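Long-range contacts in Alpha/beta hydrolase (Xanthomonas campestris pv. campestris, PDB 2QJW), which is probably a hydrolase of the alpha/beta superfamily, whose substrate and reaction have not been established: residues M103-K108 against I122-A127; R62-A67 against A89-Q94. All blocks are in the same frame, centred on the assembly; numbering follows the deposited sequence. Where two conformers were deposited one is given.

Interaction 1: residues M103-K108 against I122-A127; sequences MVPPTK and ISIVHA
Ile124 opens the contact from strand 122-127: its CG2 lies 3.8 Å from Pro105 CD and is almost as close to CG of the same ring, the two side chains crossing at about a right angle. One residue on, Val125 supplies the backbone link. Its O accepts Val104 N at 2.9 Å with an N-H...O angle of 170°, and the CA-H of Met103 approaches the same oxygen, Met103 CA to Val125 O 3.4 Å. With the Met103-Val125 parallel bridge, this is the last rung between strands 99-103 and 122-127 of the central parallel sheet in the alpha/beta-hydrolase fold. Beyond it the chain turns off at Val104, whose backbone is in the left-handed region (phi 37°). The turn puts Val104 CA at the edge of the His126 imidazole, in its plane and 3.3 Å from ND1, while Val104 CG1 lies 3.5 Å from His126 ND1. The ring reaches this position with CG anti to the backbone N (chi1 -160°). ND1 is buried without a hydrogen-bond partner, whereas NE2 bonds to Ile133 O. Last, Ala127 brings CB to 4.3 Å from Val104 CG1; the Val104 side chain also touches Asp130 and His156 of a probable Ser-His-Asp triad.

Interaction 2: residues R62-A67 against A89-Q94; sequences RLLEIA and AQVSLQ
Val91 meets Leu63, Leu64 and Ala67 where helix 83-92 packs beside helix 56-71, two helices of the alpha/beta-hydrolase fold; helix 83-92 follows the probable nucleophile elbow, a GxSxG turn with Ser82 at its centre. The evidence for close helix packing is the backbone separation: the CA atoms of Leu64 and Val91 are 5.7 Å apart. From Val91, CB points toward helix 56-71 and its two methyls divide the opposing surface between them. CG1, set anti to the backbone N by a chi1 of 167°, meets Ala67 CB at 3.9 Å and lies equally near Leu64 CA. The other branch, CG2, is directed at the preceding residue of that helix: Val91 CG2 is 4.0 Å from Leu63 CG, with Leu63 CB and CD2 at similar range and Leu64 N close by. A single valine thus touches three residues on one side of helix 56-71, by apolar contact alone, since no hydrogen bond joins the segments. Leu63 and Ala67, one turn apart, also reach Ile8 of strand 6-10, which places the buried side of this contact against the sheet. Toward the surface, Leu64 extends past Val91 to Gln94, just beyond the helix, and the two side chains cross at about a right angle. Leu64 CD1 packs on the aliphatic base of the glutamine, 3.6 Å from Gln94 CB, and Leu64 CD2 sits 3.4 Å from the amide nitrogen, Gln94 NE2.

From the N terminus, after strands 6-10 and 35-37 and the helices around them, the chain enters helix 56-71, runs through the sheet as strand 76-81 and turns through the probable nucleophile elbow into helix 83-92; interaction 2 closes this loop by pairing the two helices. Strand 99-103 follows, and interaction 1 closes a shorter, purely loop excursion when 122-127 returns beside the end of that strand. The two closures are in series, neither nested nor crossed. The centres of interactions 1 and 2 lie about 17 Å apart, on opposite sides of the chain's centre. Interaction 2 joins helix to helix, interaction 1 strand end to strand; strand 99-103 lies between strands 76-81 and 122-127.

Interaction 1: residues M103-K108 against I122-A127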
HETATM    1  N   MSE A 103      11.836   2.591  -0.778  1.00  8.65           N
HETATM    2  CA  MSE A 103      11.708   1.624   0.334  1.00  9.81           C
HETATM    3  C   MSE A 103      12.394   2.240   1.568  1.00  9.05           C
HETATM    4  O   MSE A 103      13.513   2.729   1.469  1.00  9.21           O
HETATM    5  CB  MSE A 103      12.280   0.279   0.015  1.00  9.45           C
HETATM    6  CG  MSE A 103      11.636  -0.375  -1.225  1.00 11.21           C
HETATM    7 SE   MSE A 103      12.334  -2.061  -1.711  0.75 12.25          SE
HETATM    8  CE  MSE A 103      13.955  -1.398  -2.379  1.00 18.99           C
ATOM      9  N   VAL A 104      11.685   2.211   2.697  1.00  9.30           N
ATOM     10  CA  VAL A 104      12.184   2.691   4.032  1.00  7.59           C
ATOM     11  C   VAL A 104      13.062   3.948   3.888  1.00 10.13           C
ATOM     12  O   VAL A 104      14.220   3.955   4.277  1.00 10.03           O
ATOM     13  CB  VAL A 104      12.845   1.542   4.879  1.00  8.64           C
ATOM     14  CG1 VAL A 104      11.742   0.576   5.336  1.00 13.42           C
ATOM     15  CG2 VAL A 104      13.906   0.809   4.134  1.00 10.83           C
ATOM     16  N   PRO A 105      12.498   5.038   3.337  1.00  9.65           N
ATOM     17  CA  PRO A 105      13.272   6.272   3.166  1.00 11.37           C
ATOM     18  C   PRO A 105      13.520   7.006   4.482  1.00  8.60           C
ATOM     19  O   PRO A 105      12.580   7.213   5.210  1.00  9.50           O
ATOM     20  CB  PRO A 105      12.359   7.109   2.242  1.00  9.51           C
ATOM     21  CG  PRO A 105      11.027   6.723   2.566  1.00  9.20           C
ATOM     22  CD  PRO A 105      11.109   5.227   2.869  1.00  8.30           C
ATOM     23  N   PRO A 106      14.761   7.394   4.747  1.00 11.20           N
ATOM     24  CA  PRO A 106      14.953   8.236   5.933  1.00 10.76           C
ATOM     25  C   PRO A 106      14.518   9.661   5.629  1.00 12.19           C
ATOM     26  O   PRO A 106      14.778  10.190   4.543  1.00 13.35           O
ATOM     27  CB  PRO A 106      16.447   8.190   6.156  1.00 15.59           C
ATOM     28  CG  PRO A 106      17.018   7.943   4.860  1.00 16.02           C
ATOM     29  CD  PRO A 106      16.007   7.132   4.024  1.00 14.64           C
ATOM     30  N   THR A 107      13.870  10.320   6.573  1.00 12.30           N
ATOM     31  CA  THR A 107      13.416  11.676   6.382  1.00 12.38           C
ATOM     32  C   THR A 107      14.485  12.671   6.872  1.00 14.99           C
ATOM     33  O   THR A 107      14.446  13.795   6.451  1.00 16.19           O
ATOM     34  CB  THR A 107      12.077  11.950   7.052  1.00 13.36           C
ATOM     35  OG1 THR A 107      12.242  11.814   8.485  1.00 16.80           O
ATOM     36  CG2 THR A 107      11.009  10.958   6.554  1.00 15.01           C
ATOM     37  N   LYS A 108      15.398  12.236   7.744  1.00 19.55           N
ATOM     38  CA  LYS A 108      16.433  13.090   8.306  1.00 23.15           C
ATOM     39  C   LYS A 108      17.791  12.497   7.967  1.00 23.23           C
ATOM     40  O   LYS A 108      17.934  11.271   7.923  1.00 24.03           O
ATOM     41  CB  LYS A 108      16.268  13.111   9.815  1.00 23.03           C
ATOM     42  CG  LYS A 108      14.887  13.524  10.348  1.00 29.06           C
ATOM     43  CD  LYS A 108      14.776  13.275  11.871  1.00 29.62           C
ATOM     44  CE  LYS A 108      13.333  13.419  12.360  1.00 34.48           C
ATOM     45  NZ  LYS A 108      13.260  13.603  13.834  1.00 42.07           N
ATOM     46  N   ILE A 122       5.259   9.334  -6.622  1.00  8.83           N
ATOM     47  CA  ILE A 122       6.090   8.732  -5.566  1.00  9.22           C
ATOM     48  C   ILE A 122       5.308   7.598  -4.947  1.00  8.27           C
ATOM     49  O   ILE A 122       4.130   7.791  -4.601  1.00  9.65           O
ATOM     50  CB  ILE A 122       6.473   9.741  -4.484  1.00  9.11           C
ATOM     51  CG1 ILE A 122       7.242  10.933  -5.122  1.00 11.46           C
ATOM     52  CG2 ILE A 122       7.260   9.086  -3.357  1.00 11.00           C
ATOM     53  CD1 ILE A 122       7.401  12.132  -4.177  1.00 13.32           C
ATOM     54  N   SER A 123       5.949   6.435  -4.842  1.00  9.51           N
ATOM     55  CA  SER A 123       5.389   5.273  -4.168  1.00  8.34           C
ATOM     56  C   SER A 123       6.399   4.826  -3.127  1.00  6.61           C
ATOM     57  O   SER A 123       7.559   4.672  -3.453  1.00  9.28           O
ATOM     58  CB  SER A 123       5.061   4.185  -5.150  1.00 10.16           C
ATOM     59  OG  SER A 123       4.566   3.037  -4.529  1.00 10.23           O
ATOM     60  N   ILE A 124       5.928   4.612  -1.898  1.00  7.46           N
ATOM     61  CA  ILE A 124       6.770   4.322  -0.753  1.00  7.89           C
ATOM     62  C   ILE A 124       6.302   3.022  -0.143  1.00  8.37           C
ATOM     63  O   ILE A 124       5.094   2.791  -0.006  1.00  8.06           O
ATOM     64  CB  ILE A 124       6.692   5.465   0.318  1.00  9.29           C
ATOM     65  CG1 ILE A 124       7.020   6.839  -0.285  1.00 10.28           C
ATOM     66  CG2 ILE A 124       7.571   5.145   1.538  1.00  9.39           C
ATOM     67  CD1 ILE A 124       6.540   7.969   0.615  1.00 11.26           C
ATOM     68  N   VAL A 125       7.258   2.199   0.248  1.00  7.98           N
ATOM     69  CA  VAL A 125       7.013   1.010   1.100  1.00  7.88           C
ATOM     70  C   VAL A 125       7.774   1.246   2.396  1.00  7.90           C
ATOM     71  O   VAL A 125       8.975   1.382   2.352  1.00  8.92           O
ATOM     72  CB  VAL A 125       7.384  -0.344   0.481  1.00  9.25           C
ATOM     73  CG1 VAL A 125       7.078  -1.504   1.434  1.00  9.10           C
ATOM     74  CG2 VAL A 125       6.614  -0.487  -0.824  1.00 10.51           C
ATOM     75  N   HIS A 126       7.044   1.320   3.533  1.00  7.78           N
ATOM     76  CA  HIS A 126       7.715   1.459   4.827  1.00  8.56           C
ATOM     77  C   HIS A 126       7.225   0.441   5.806  1.00  9.71           C
ATOM     78  O   HIS A 126       6.173  -0.162   5.681  1.00 10.17           O
ATOM     79  CB  HIS A 126       7.480   2.849   5.366  1.00  8.06           C
ATOM     80  CG  HIS A 126       8.454   3.247   6.399  1.00 10.51           C
ATOM     81  ND1 HIS A 126       9.777   3.417   6.105  1.00 12.16           N
ATOM     82  CD2 HIS A 126       8.300   3.519   7.716  1.00 11.66           C
ATOM     83  CE1 HIS A 126      10.412   3.745   7.226  1.00 14.97           C
ATOM     84  NE2 HIS A 126       9.533   3.793   8.209  1.00 13.08           N
ATOM     85  N   ALA A 127       8.097   0.188   6.783  1.00 10.44           N
ATOM     86  CA  ALA A 127       7.855  -0.803   7.862  1.00 10.24           C
ATOM     87  C   ALA A 127       7.201  -0.161   9.072  1.00  9.61           C
ATOM     88  O   ALA A 127       7.759   0.797   9.627  1.00 10.50           O
ATOM     89  CB  ALA A 127       9.192  -1.409   8.246  1.00 12.08           C
TER

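Interaction 2: residues R62-A67 against A89-Q94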
ATOM      1  N   ARG A  62      27.423  10.629  -7.612  1.00 13.91           N
ATOM      2  CA  ARG A  62      27.544   9.479  -8.497  1.00 13.93           C
ATOM      3  C   ARG A  62      26.172   9.152  -9.113  1.00 14.49           C
ATOM      4  O   ARG A  62      26.061   8.898 -10.332  1.00 12.58           O
ATOM      5  CB  ARG A  62      28.101   8.309  -7.766  1.00 10.79           C
ATOM      6  CG  ARG A  62      28.235   7.049  -8.594  1.00 11.28           C
ATOM      7  CD  ARG A  62      28.949   5.952  -7.918  1.00 11.92           C
ATOM      8  NE  ARG A  62      30.335   6.331  -7.631  1.00 12.97           N
ATOM      9  CZ  ARG A  62      31.097   5.643  -6.789  1.00 12.41           C
ATOM     10  NH1 ARG A  62      30.657   4.530  -6.227  1.00 13.72           N
ATOM     11  NH2 ARG A  62      32.331   6.050  -6.526  1.00 13.56           N
ATOM     12  N   LEU A  63      25.132   9.075  -8.282  1.00 12.60           N
ATOM     13  CA  LEU A  63      23.797   8.823  -8.811  1.00 11.41           C
ATOM     14  C   LEU A  63      23.337   9.906  -9.766  1.00 12.26           C
ATOM     15  O   LEU A  63      22.721   9.593 -10.763  1.00 13.42           O
ATOM     16  CB  LEU A  63      22.791   8.636  -7.679  1.00 12.79           C
ATOM     17  CG  LEU A  63      21.389   8.287  -8.111  1.00 10.17           C
ATOM     18  CD1 LEU A  63      21.331   7.065  -9.057  1.00 12.62           C
ATOM     19  CD2 LEU A  63      20.498   8.037  -6.896  1.00 12.32           C
ATOM     20  N   LEU A  64      23.612  11.199  -9.465  1.00 12.65           N
ATOM     21  CA  LEU A  64      23.229  12.286 -10.332  1.00 15.37           C
ATOM     22  C   LEU A  64      23.827  12.074 -11.743  1.00 12.55           C
ATOM     23  O   LEU A  64      23.131  12.210 -12.750  1.00 14.58           O
ATOM     24  CB  LEU A  64      23.736  13.608  -9.737  1.00 16.34           C
ATOM     25  CG  LEU A  64      23.548  14.890 -10.554  1.00 24.53           C
ATOM     26  CD1 LEU A  64      22.079  15.083 -10.817  1.00 25.03           C
ATOM     27  CD2 LEU A  64      24.169  16.078  -9.787  1.00 23.54           C
ATOM     28  N   GLU A  65      25.093  11.690 -11.777  0.50 12.34           N
ATOM     29  CA  GLU A  65      25.779  11.517 -13.052  0.50 12.99           C
ATOM     30  C   GLU A  65      25.168  10.384 -13.854  0.50 13.14           C
ATOM     31  O   GLU A  65      24.945  10.499 -15.068  0.50 15.08           O
ATOM     32  CB  GLU A  65      27.267  11.293 -12.790  0.50 12.34           C
ATOM     33  CG  GLU A  65      27.941  12.628 -12.403  0.50 16.45           C
ATOM     34  CD  GLU A  65      29.446  12.523 -12.099  0.50 16.77           C
ATOM     35  OE1 GLU A  65      30.047  11.449 -12.289  0.50 31.72           O
ATOM     36  OE2 GLU A  65      30.016  13.550 -11.685  0.50 27.27           O
ATOM     37  N   ILE A  66      24.871   9.276 -13.175  1.00 13.86           N
ATOM     38  CA  ILE A  66      24.257   8.148 -13.802  1.00 13.22           C
ATOM     39  C   ILE A  66      22.833   8.438 -14.302  1.00 13.27           C
ATOM     40  O   ILE A  66      22.404   8.036 -15.416  1.00 13.16           O
ATOM     41  CB  ILE A  66      24.270   6.922 -12.825  1.00 12.50           C
ATOM     42  CG1 ILE A  66      25.721   6.455 -12.580  1.00 13.35           C
ATOM     43  CG2 ILE A  66      23.490   5.772 -13.353  1.00 11.75           C
ATOM     44  CD1 ILE A  66      25.880   5.387 -11.441  1.00 14.56           C
ATOM     45  N   ALA A  67      22.061   9.161 -13.486  1.00 11.97           N
ATOM     46  CA  ALA A  67      20.702   9.500 -13.912  1.00 11.34           C
ATOM     47  C   ALA A  67      20.681  10.459 -15.064  1.00 12.71           C
ATOM     48  O   ALA A  67      19.877  10.294 -15.993  1.00 13.77           O
ATOM     49  CB  ALA A  67      19.960  10.089 -12.689  1.00 12.01           C
ATOM     50  N   ALA A  89      15.654  10.234  -4.040  1.00 10.00           N
ATOM     51  CA  ALA A  89      14.792  11.372  -3.867  1.00 11.27           C
ATOM     52  C   ALA A  89      15.505  12.704  -4.107  1.00 10.43           C
ATOM     53  O   ALA A  89      15.019  13.519  -4.849  1.00 10.61           O
ATOM     54  CB  ALA A  89      14.129  11.309  -2.460  1.00 11.14           C
ATOM     55  N   GLN A  90      16.670  12.874  -3.552  1.00 12.15           N
ATOM     56  CA  GLN A  90      17.410  14.128  -3.721  1.00 12.82           C
ATOM     57  C   GLN A  90      17.785  14.336  -5.212  1.00 12.04           C
ATOM     58  O   GLN A  90      17.628  15.452  -5.724  1.00 14.35           O
ATOM     59  CB  GLN A  90      18.661  14.201  -2.835  1.00 15.43           C
ATOM     60  CG  GLN A  90      18.396  14.128  -1.359  1.00 15.08           C
ATOM     61  CD  GLN A  90      17.608  15.316  -0.826  1.00 21.09           C
ATOM     62  OE1 GLN A  90      17.492  16.360  -1.456  1.00 27.90           O
ATOM     63  NE2 GLN A  90      17.072  15.155   0.344  1.00 25.15           N
ATOM     64  N   VAL A  91      18.180  13.248  -5.879  1.00 12.57           N
ATOM     65  CA  VAL A  91      18.576  13.339  -7.280  1.00 13.77           C
ATOM     66  C   VAL A  91      17.401  13.683  -8.157  1.00 14.11           C
ATOM     67  O   VAL A  91      17.575  14.376  -9.160  1.00 15.87           O
ATOM     68  CB  VAL A  91      19.341  12.059  -7.740  1.00 12.54           C
ATOM     69  CG1 VAL A  91      19.481  11.976  -9.297  1.00 13.69           C
ATOM     70  CG2 VAL A  91      20.695  12.040  -7.020  1.00 14.70           C
ATOM     71  N   SER A  92      16.162  13.282  -7.800  1.00 12.99           N
ATOM     72  CA  SER A  92      15.016  13.633  -8.619  1.00 13.95           C
ATOM     73  C   SER A  92      14.799  15.154  -8.736  1.00 14.83           C
ATOM     74  O   SER A  92      14.140  15.584  -9.659  1.00 17.50           O
ATOM     75  CB  SER A  92      13.715  13.006  -8.098  1.00 14.40           C
ATOM     76  OG  SER A  92      13.277  13.575  -6.873  1.00 13.33           O
ATOM     77  N   LEU A  93      15.334  15.896  -7.768  1.00 16.30           N
ATOM     78  CA  LEU A  93      15.303  17.354  -7.673  1.00 19.48           C
ATOM     79  C   LEU A  93      16.243  18.002  -8.686  1.00 22.64           C
ATOM     80  O   LEU A  93      16.068  19.199  -8.974  1.00 24.67           O
ATOM     81  CB  LEU A  93      15.716  17.826  -6.284  1.00 22.81           C
ATOM     82  CG  LEU A  93      15.022  17.343  -4.967  1.00 22.54           C
ATOM     83  CD1 LEU A  93      15.847  17.681  -3.708  1.00 22.77           C
ATOM     84  CD2 LEU A  93      13.690  17.935  -4.887  1.00 24.85           C
ATOM     85  N   GLN A  94      17.166  17.208  -9.239  1.00 18.07           N
ATOM     86  CA  GLN A  94      18.219  17.694 -10.143  1.00 17.33           C
ATOM     87  C   GLN A  94      18.209  17.194 -11.570  1.00 17.59           C
ATOM     88  O   GLN A  94      18.957  17.731 -12.392  1.00 19.24           O
ATOM     89  CB  GLN A  94      19.563  17.304  -9.480  1.00 16.76           C
ATOM     90  CG  GLN A  94      19.769  18.055  -8.188  1.00 23.23           C
ATOM     91  CD  GLN A  94      21.238  18.079  -7.740  1.00 35.43           C
ATOM     92  OE1 GLN A  94      21.562  17.653  -6.647  1.00 44.17           O
ATOM     93  NE2 GLN A  94      22.122  18.544  -8.618  1.00 35.72           N
TER